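Local coordinates for nucleoporin nup120 (Schizosaccharomyces pombe, PDB 4GQ2), which serves as a structural constituent of the nuclear pore complex, the assembly through which cargo is transported into and out of the nucleus, at residues Y533-A537 with N538-F542; P626-P630 with D631-T635; L672-C675 with A676-R680. All coordinates share one frame; numbering follows the deposited sequence.

Contact 1 of 3, residues Y533-A537 with N538-F542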
loop_
_atom_site.group_PDB
_atom_site.type_symbol
_atom_site.label_atom_id
_atom_site.label_comp_id
_atom_site.label_asym_id
_atom_site.label_seq_id
_atom_site.Cartn_x
_atom_site.Cartn_y
_atom_site.Cartn_z
ATOM N N TYR A 533 2.798 23.488 -11.421
ATOM C CA TYR A 533 2.743 22.146 -11.978
ATOM C C TYR A 533 3.917 21.916 -12.914
ATOM O O TYR A 533 4.311 22.809 -13.656
ATOM C CB TYR A 533 1.439 21.955 -12.753
ATOM C CG TYR A 533 0.199 21.869 -11.894
ATOM C CD1 TYR A 533 -0.453 23.025 -11.452
ATOM C CD2 TYR A 533 -0.340 20.633 -11.535
ATOM C CE1 TYR A 533 -1.596 22.950 -10.670
ATOM C CE2 TYR A 533 -1.481 20.550 -10.753
ATOM C CZ TYR A 533 -2.105 21.708 -10.322
ATOM O OH TYR A 533 -3.245 21.626 -9.549
ATOM N N ILE A 534 4.464 20.708 -12.867
ATOM C CA ILE A 534 5.527 20.273 -13.765
ATOM C C ILE A 534 4.986 19.114 -14.583
ATOM O O ILE A 534 4.572 18.100 -14.018
ATOM C CB ILE A 534 6.763 19.784 -12.985
ATOM C CG1 ILE A 534 7.315 20.896 -12.092
ATOM C CG2 ILE A 534 7.828 19.287 -13.940
ATOM C CD1 ILE A 534 8.122 20.381 -10.917
ATOM N N ASN A 535 5.008 19.257 -15.905
ATOM C CA ASN A 535 4.396 18.266 -16.787
ATOM C C ASN A 535 5.397 17.395 -17.513
ATOM O O ASN A 535 6.144 17.875 -18.374
ATOM C CB ASN A 535 3.453 18.951 -17.778
ATOM C CG ASN A 535 2.372 19.742 -17.081
ATOM O OD1 ASN A 535 1.610 19.191 -16.288
ATOM N ND2 ASN A 535 2.308 21.045 -17.360
ATOM N N TYR A 536 5.422 16.116 -17.140
ATOM C CA TYR A 536 6.268 15.120 -17.794
ATOM C C TYR A 536 5.402 14.351 -18.773
ATOM O O TYR A 536 4.189 14.521 -18.782
ATOM C CB TYR A 536 6.906 14.163 -16.775
ATOM C CG TYR A 536 7.825 14.836 -15.772
ATOM C CD1 TYR A 536 9.150 15.108 -16.093
ATOM C CD2 TYR A 536 7.368 15.196 -14.503
ATOM C CE1 TYR A 536 9.995 15.726 -15.191
ATOM C CE2 TYR A 536 8.211 15.806 -13.586
ATOM C CZ TYR A 536 9.523 16.074 -13.941
ATOM O OH TYR A 536 10.374 16.681 -13.054
ATOM N N ALA A 537 6.027 13.489 -19.570
ATOM C CA ALA A 537 5.345 12.781 -20.651
ATOM C C ALA A 537 4.340 11.733 -20.183
ATOM O O ALA A 537 3.513 11.282 -20.983
ATOM C CB ALA A 537 6.361 12.164 -21.604
ATOM N N ASN A 538 4.412 11.327 -18.914
ATOM C CA ASN A 538 3.351 10.481 -18.328
ATOM C C ASN A 538 3.156 10.660 -16.822
ATOM O O ASN A 538 2.648 9.771 -16.136
ATOM C CB ASN A 538 3.452 8.990 -18.757
ATOM C CG ASN A 538 4.483 8.186 -17.965
ATOM O OD1 ASN A 538 4.462 6.948 -17.995
ATOM N ND2 ASN A 538 5.383 8.867 -17.265
ATOM N N LYS A 539 3.561 11.832 -16.331
ATOM C CA LYS A 539 3.497 12.179 -14.915
ATOM C C LYS A 539 3.253 13.687 -14.740
ATOM O O LYS A 539 3.700 14.486 -15.567
ATOM C CB LYS A 539 4.803 11.774 -14.217
ATOM C CG LYS A 539 5.127 10.286 -14.294
ATOM C CD LYS A 539 6.443 9.952 -13.618
ATOM C CE LYS A 539 6.765 8.465 -13.693
ATOM N NZ LYS A 539 7.328 8.059 -15.013
ATOM N N VAL A 540 2.520 14.050 -13.683
ATOM C CA VAL A 540 2.389 15.433 -13.207
ATOM C C VAL A 540 3.138 15.546 -11.899
ATOM O O VAL A 540 3.168 14.602 -11.111
ATOM C CB VAL A 540 0.947 15.846 -12.805
ATOM C CG1 VAL A 540 0.571 17.176 -13.442
ATOM C CG2 VAL A 540 -0.074 14.776 -13.123
ATOM N N ALA A 541 3.690 16.726 -11.640
ATOM C CA ALA A 541 4.402 16.962 -10.406
ATOM C C ALA A 541 4.235 18.410 -9.958
ATOM O O ALA A 541 3.725 19.245 -10.707
ATOM C CB ALA A 541 5.869 16.616 -10.587
ATOM N N PHE A 542 4.633 18.695 -8.723
ATOM C CA PHE A 542 4.766 20.076 -8.265
ATOM C C PHE A 542 6.003 20.266 -7.419
ATOM O O PHE A 542 6.524 19.315 -6.839
ATOM C CB PHE A 542 3.536 20.587 -7.507
ATOM C CG PHE A 542 2.494 19.551 -7.252
ATOM C CD1 PHE A 542 2.631 18.640 -6.211
ATOM C CD2 PHE A 542 1.358 19.498 -8.044
ATOM C CE1 PHE A 542 1.656 17.681 -5.976
ATOM C CE2 PHE A 542 0.380 18.545 -7.814
ATOM C CZ PHE A 542 0.528 17.636 -6.778
#

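Contact 2 of 3, residues P626-P630 with D631-T635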
loop_
_atom_site.group_PDB
_atom_site.type_symbol
_atom_site.label_atom_id
_atom_site.label_comp_id
_atom_site.label_asym_id
_atom_site.label_seq_id
_atom_site.Cartn_x
_atom_site.Cartn_y
_atom_site.Cartn_z
ATOM N N PRO A 626 26.231 -8.477 16.231
ATOM C CA PRO A 626 26.779 -9.293 15.134
ATOM C C PRO A 626 26.994 -8.543 13.821
ATOM O O PRO A 626 27.646 -9.064 12.917
ATOM C CB PRO A 626 25.724 -10.386 14.939
ATOM C CG PRO A 626 24.475 -9.828 15.513
ATOM C CD PRO A 626 24.903 -8.960 16.656
ATOM N N ASN A 627 26.467 -7.331 13.720
ATOM C CA ASN A 627 26.538 -6.578 12.475
ATOM C C ASN A 627 27.526 -5.421 12.515
ATOM O O ASN A 627 27.867 -4.856 11.475
ATOM C CB ASN A 627 25.142 -6.082 12.081
ATOM C CG ASN A 627 24.196 -7.218 11.736
ATOM O OD1 ASN A 627 24.321 -7.849 10.682
ATOM N ND2 ASN A 627 23.244 -7.486 12.624
ATOM N N VAL A 628 27.992 -5.078 13.712
ATOM C CA VAL A 628 28.867 -3.920 13.887
ATOM C C VAL A 628 30.255 -4.313 14.401
ATOM O O VAL A 628 30.399 -4.964 15.442
ATOM C CB VAL A 628 28.231 -2.838 14.791
ATOM C CG1 VAL A 628 29.027 -1.550 14.723
ATOM C CG2 VAL A 628 26.793 -2.562 14.371
ATOM N N ASP A 629 31.255 -3.900 13.627
ATOM C CA ASP A 629 32.684 -4.095 13.875
ATOM C C ASP A 629 33.139 -3.510 15.234
ATOM O O ASP A 629 32.789 -2.373 15.565
ATOM C CB ASP A 629 33.418 -3.417 12.705
ATOM C CG ASP A 629 34.924 -3.582 12.746
ATOM O OD1 ASP A 629 35.530 -3.532 13.837
ATOM O OD2 ASP A 629 35.508 -3.733 11.652
ATOM N N PRO A 630 33.904 -4.295 16.027
ATOM C CA PRO A 630 34.509 -3.897 17.311
ATOM C C PRO A 630 35.217 -2.532 17.330
ATOM O O PRO A 630 35.049 -1.774 18.290
ATOM C CB PRO A 630 35.528 -5.013 17.593
ATOM C CG PRO A 630 35.242 -6.113 16.617
ATOM C CD PRO A 630 34.030 -5.746 15.809
ATOM N N ASP A 631 36.011 -2.231 16.301
ATOM C CA ASP A 631 36.635 -0.906 16.176
ATOM C C ASP A 631 35.583 0.193 16.034
ATOM O O ASP A 631 35.702 1.257 16.649
ATOM C CB ASP A 631 37.606 -0.846 14.991
ATOM C CG ASP A 631 38.197 0.549 14.781
ATOM O OD1 ASP A 631 39.162 0.904 15.491
ATOM O OD2 ASP A 631 37.697 1.287 13.902
ATOM N N TYR A 632 34.557 -0.076 15.228
ATOM C CA TYR A 632 33.504 0.904 14.971
ATOM C C TYR A 632 32.651 1.183 16.213
ATOM O O TYR A 632 32.166 2.302 16.405
ATOM C CB TYR A 632 32.638 0.480 13.780
ATOM C CG TYR A 632 31.638 1.533 13.364
ATOM C CD1 TYR A 632 32.049 2.690 12.704
ATOM C CD2 TYR A 632 30.280 1.379 13.644
ATOM C CE1 TYR A 632 31.134 3.662 12.329
ATOM C CE2 TYR A 632 29.356 2.343 13.269
ATOM C CZ TYR A 632 29.789 3.476 12.613
ATOM O OH TYR A 632 28.879 4.430 12.246
ATOM N N ILE A 633 32.477 0.167 17.051
ATOM C CA ILE A 633 31.834 0.337 18.354
ATOM C C ILE A 633 32.679 1.289 19.216
ATOM O O ILE A 633 32.174 2.276 19.769
ATOM C CB ILE A 633 31.644 -1.032 19.056
ATOM C CG1 ILE A 633 30.543 -1.839 18.356
ATOM C CG2 ILE A 633 31.322 -0.861 20.540
ATOM C CD1 ILE A 633 30.470 -3.291 18.779
ATOM N N SER A 634 33.971 0.985 19.298
ATOM C CA SER A 634 34.927 1.770 20.057
ATOM C C SER A 634 34.973 3.215 19.550
ATOM O O SER A 634 34.992 4.155 20.342
ATOM C CB SER A 634 36.305 1.119 19.971
ATOM O OG SER A 634 37.279 1.910 20.622
ATOM N N THR A 635 34.961 3.382 18.229
ATOM C CA THR A 635 34.911 4.698 17.612
ATOM C C THR A 635 33.699 5.512 18.063
ATOM O O THR A 635 33.837 6.687 18.400
ATOM C CB THR A 635 34.907 4.585 16.080
ATOM O OG1 THR A 635 36.105 3.933 15.662
ATOM C CG2 THR A 635 34.825 5.965 15.418
#

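Contact 3 of 3, residues L672-C675 with A676-R680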
loop_
_atom_site.group_PDB
_atom_site.type_symbol
_atom_site.label_atom_id
_atom_site.label_comp_id
_atom_site.label_asym_id
_atom_site.label_seq_id
_atom_site.Cartn_x
_atom_site.Cartn_y
_atom_site.Cartn_z
ATOM N N LEU A 672 -9.752 14.015 -4.889
ATOM C CA LEU A 672 -9.022 12.754 -4.881
ATOM C C LEU A 672 -7.543 12.983 -5.184
ATOM O O LEU A 672 -6.674 12.432 -4.504
ATOM C CB LEU A 672 -9.635 11.760 -5.864
ATOM C CG LEU A 672 -11.007 11.225 -5.435
ATOM C CD1 LEU A 672 -11.664 10.482 -6.594
ATOM C CD2 LEU A 672 -10.922 10.369 -4.159
ATOM N N PHE A 673 -7.267 13.826 -6.177
ATOM C CA PHE A 673 -5.897 14.130 -6.567
ATOM C C PHE A 673 -5.071 14.700 -5.415
ATOM O O PHE A 673 -3.875 14.391 -5.288
ATOM C CB PHE A 673 -5.858 15.055 -7.788
ATOM C CG PHE A 673 -4.464 15.383 -8.251
ATOM C CD1 PHE A 673 -3.658 14.410 -8.834
ATOM C CD2 PHE A 673 -3.956 16.657 -8.092
ATOM C CE1 PHE A 673 -2.375 14.715 -9.255
ATOM C CE2 PHE A 673 -2.671 16.968 -8.505
ATOM C CZ PHE A 673 -1.879 15.996 -9.087
ATOM N N LEU A 674 -5.705 15.513 -4.571
ATOM C CA LEU A 674 -5.045 16.004 -3.365
ATOM C C LEU A 674 -4.634 14.855 -2.433
ATOM O O LEU A 674 -3.483 14.788 -1.992
ATOM C CB LEU A 674 -5.914 17.000 -2.607
ATOM C CG LEU A 674 -5.065 17.532 -1.450
ATOM C CD1 LEU A 674 -4.535 18.935 -1.716
ATOM C CD2 LEU A 674 -5.812 17.450 -0.137
ATOM N N CYS A 675 -5.577 13.966 -2.143
ATOM C CA CYS A 675 -5.319 12.803 -1.302
ATOM C C CYS A 675 -4.169 11.963 -1.846
ATOM O O CYS A 675 -3.281 11.563 -1.089
ATOM C CB CYS A 675 -6.578 11.942 -1.159
ATOM S SG CYS A 675 -7.952 12.823 -0.394
ATOM N N ALA A 676 -4.176 11.721 -3.156
ATOM C CA ALA A 676 -3.100 10.969 -3.808
ATOM C C ALA A 676 -1.751 11.671 -3.659
ATOM O O ALA A 676 -0.738 11.030 -3.389
ATOM C CB ALA A 676 -3.423 10.747 -5.272
ATOM N N SER A 677 -1.751 12.991 -3.818
ATOM C CA SER A 677 -0.522 13.778 -3.747
ATOM C C SER A 677 0.067 13.754 -2.344
ATOM O O SER A 677 1.263 13.498 -2.165
ATOM C CB SER A 677 -0.797 15.219 -4.180
ATOM O OG SER A 677 -1.208 15.251 -5.541
ATOM N N VAL A 678 -0.787 14.007 -1.353
ATOM C CA VAL A 678 -0.388 13.994 0.049
ATOM C C VAL A 678 0.172 12.630 0.452
ATOM O O VAL A 678 1.249 12.557 1.068
ATOM C CB VAL A 678 -1.558 14.404 0.969
ATOM C CG1 VAL A 678 -1.221 14.131 2.428
ATOM C CG2 VAL A 678 -1.899 15.879 0.762
ATOM N N ALA A 679 -0.540 11.562 0.079
ATOM C CA ALA A 679 -0.106 10.189 0.369
ATOM C C ALA A 679 1.291 9.879 -0.158
ATOM O O ALA A 679 2.077 9.235 0.526
ATOM C CB ALA A 679 -1.111 9.174 -0.161
ATOM N N ARG A 680 1.606 10.353 -1.359
ATOM C CA ARG A 680 2.923 10.103 -1.947
ATOM C C ARG A 680 4.020 10.844 -1.195
ATOM O O ARG A 680 5.069 10.266 -0.894
ATOM C CB ARG A 680 2.926 10.428 -3.449
ATOM C CG ARG A 680 2.143 9.393 -4.254
ATOM C CD ARG A 680 1.977 9.733 -5.732
ATOM N NE ARG A 680 1.257 8.656 -6.412
ATOM C CZ ARG A 680 1.828 7.606 -6.999
ATOM N NH1 ARG A 680 3.152 7.490 -7.048
ATOM N NH2 ARG A 680 1.064 6.676 -7.564
#

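Contact 1 of 3, residues Y533-A537 with N538-F542
I534 and A541 face each other as a hydrogen-bonded antiparallel pair and tie the two strands together through both of their amides. The bond from I534 N to A541 O measures 2.7 Å, and the return bond, from A541 N to I534 O, is 2.9 Å long and more bent at the hydrogen. Each of the two carbonyls of this pair also receives a CA-H: A541 O from Y533 CA, I534 O from V540 CA. Nearer the turn, Y536 N gives its hydrogen to K539 O over 2.8 Å. The side chain of R75 bonds to carbonyls of both strands here, through NH2 to Y536 O and through NH1 to K539 O.

Together the segments form a beta hairpin whose chain reverses at A537 and N538. It lies within the mixed sheet of the beta-propeller domain, with strand 3-11 along strand 539-544 and strand 520-525 along strand 532-536.

Y533, N535, V540 and F542 lie on one face of the hairpin. The two rings make an offset edge-to-face pair, F542 turning its edge toward the face of Y533 with the planes at 76°, and Y533 CE2 comes within 4.0 Å of F542 CE2. V540 CG1 touches Y533 CD2 (4.1 Å) and also lies 3.6 Å from N535 OD1. On the opposite face, I534 CB meets A541 CB at 4.1 Å. With its CG beside the backbone N (chi1 -62°), Y536 brings ring atom CE2 to 3.9 Å from A541 CB, which lies in the ring plane at the edge.

The polar ends are held from outside the hairpin: Y533 OH bonds to V89 O, N535 ND2 to S522 OG, and K539 NZ forms salt bridges with D514 and D518.

Contact 2 of 3, residues P626-P630 with D631-T635
In D629, CG stands opposite the backbone N (chi1 -177°), which leaves it beside the carbonyl carbon and brings OD1 forward to the start of the helix, where it accepts from D631 N at 2.8 Å. The amide meets the anti side of OD1, 23° out of the carboxylate plane. V628 places CG1 in the corresponding position (chi1 -168°), where this single methyl touches two residues of the turn. It lies in the plane of the Y632 ring, against the edge at CD2, a tight 3.4 Å away, and it also meets I633 CG1 at 3.9 Å. The far end of the Y632 ring is fixed by a hydrogen bond between its OH and S583 OG.

Backbone bonds continue the turn. I633 N bonds to D629 O at 3.0 Å, and S634 N to P630 O. The next carbonyl, D631 O, receives both T635 N and T635 OG1, the hydroxyl approaching from above the carbonyl plane. P630 occupies the first position of the helix, where its lack of an N-H costs no bond within the turn. An aspartate N-cap followed by proline is a classic helix start; joined to a hydrophobic staple between V628 and I633, it opens helix 630-641 of the helical domain.

Contact 3 of 3, residues L672-C675 with A676-R680
The carbonyl oxygen F673 O is gripped twice by S677, by the backbone N at 2.9 Å and by the hydroxyl OG at 2.8 Å. The two donors arrive from opposite faces of the carbonyl plane, tilted from it by 28° and 32°, so one acceptor satisfies both the amide and the side chain of a buried serine. The hydroxyl gets there because OG lies beside the backbone N of S677 (chi1 -63°), which turns it back along the helix.

S677 OG also rests over one face of the F673 ring. It stands 3.6 Å above the ring plane, close to the centre, with the nearest ring atoms CE2 and CZ both 3.7 Å from OG. Serine side chains that fold back on the carbonyl four residues earlier are a familiar way to bury a hydroxyl in an alpha helix, and this one lies in the first turns of the long helix 672-703. The regular backbone bonds run alongside: A676 N to L672 O at 2.9 Å, V678 N to L674 O at 2.9 Å, and A679 N to C675 O.

Apolar side-chain contact between the segments is slight: V678 CG2 approaches L674 CG at 4.2 Å, extending a side of the helix that packs on helix 790-803 through T794 and L791. C675, A676 and A679 meet helix 770-777 through A776 and Q772, and V678 touches S775 of the same helix as well. Toward the beta-propeller, F673 stacks with F17, and both F673 and S677 touch V10 of strand 3-11.

Contacts 1 and 3 meet directly, their centres about 14 Å apart, although one lies in the beta-propeller domain and the other in the helical domain. F542 of the hairpin brings CZ to 3.2 Å from S677 OG, and its CE2 lies 3.5 Å from F673 CE2, packing the propeller sheet against helix 672-703. Strand 3-11 completes this junction, since it touches side chains from both contacts. Contact 2 stands well apart, about 45 Å from contact 1 and 42 Å from contact 3 between centres, with nearest atoms about 33 Å and 28 Å away. Like contact 3 it is part of the helical domain, but it starts a different helix, 630-641.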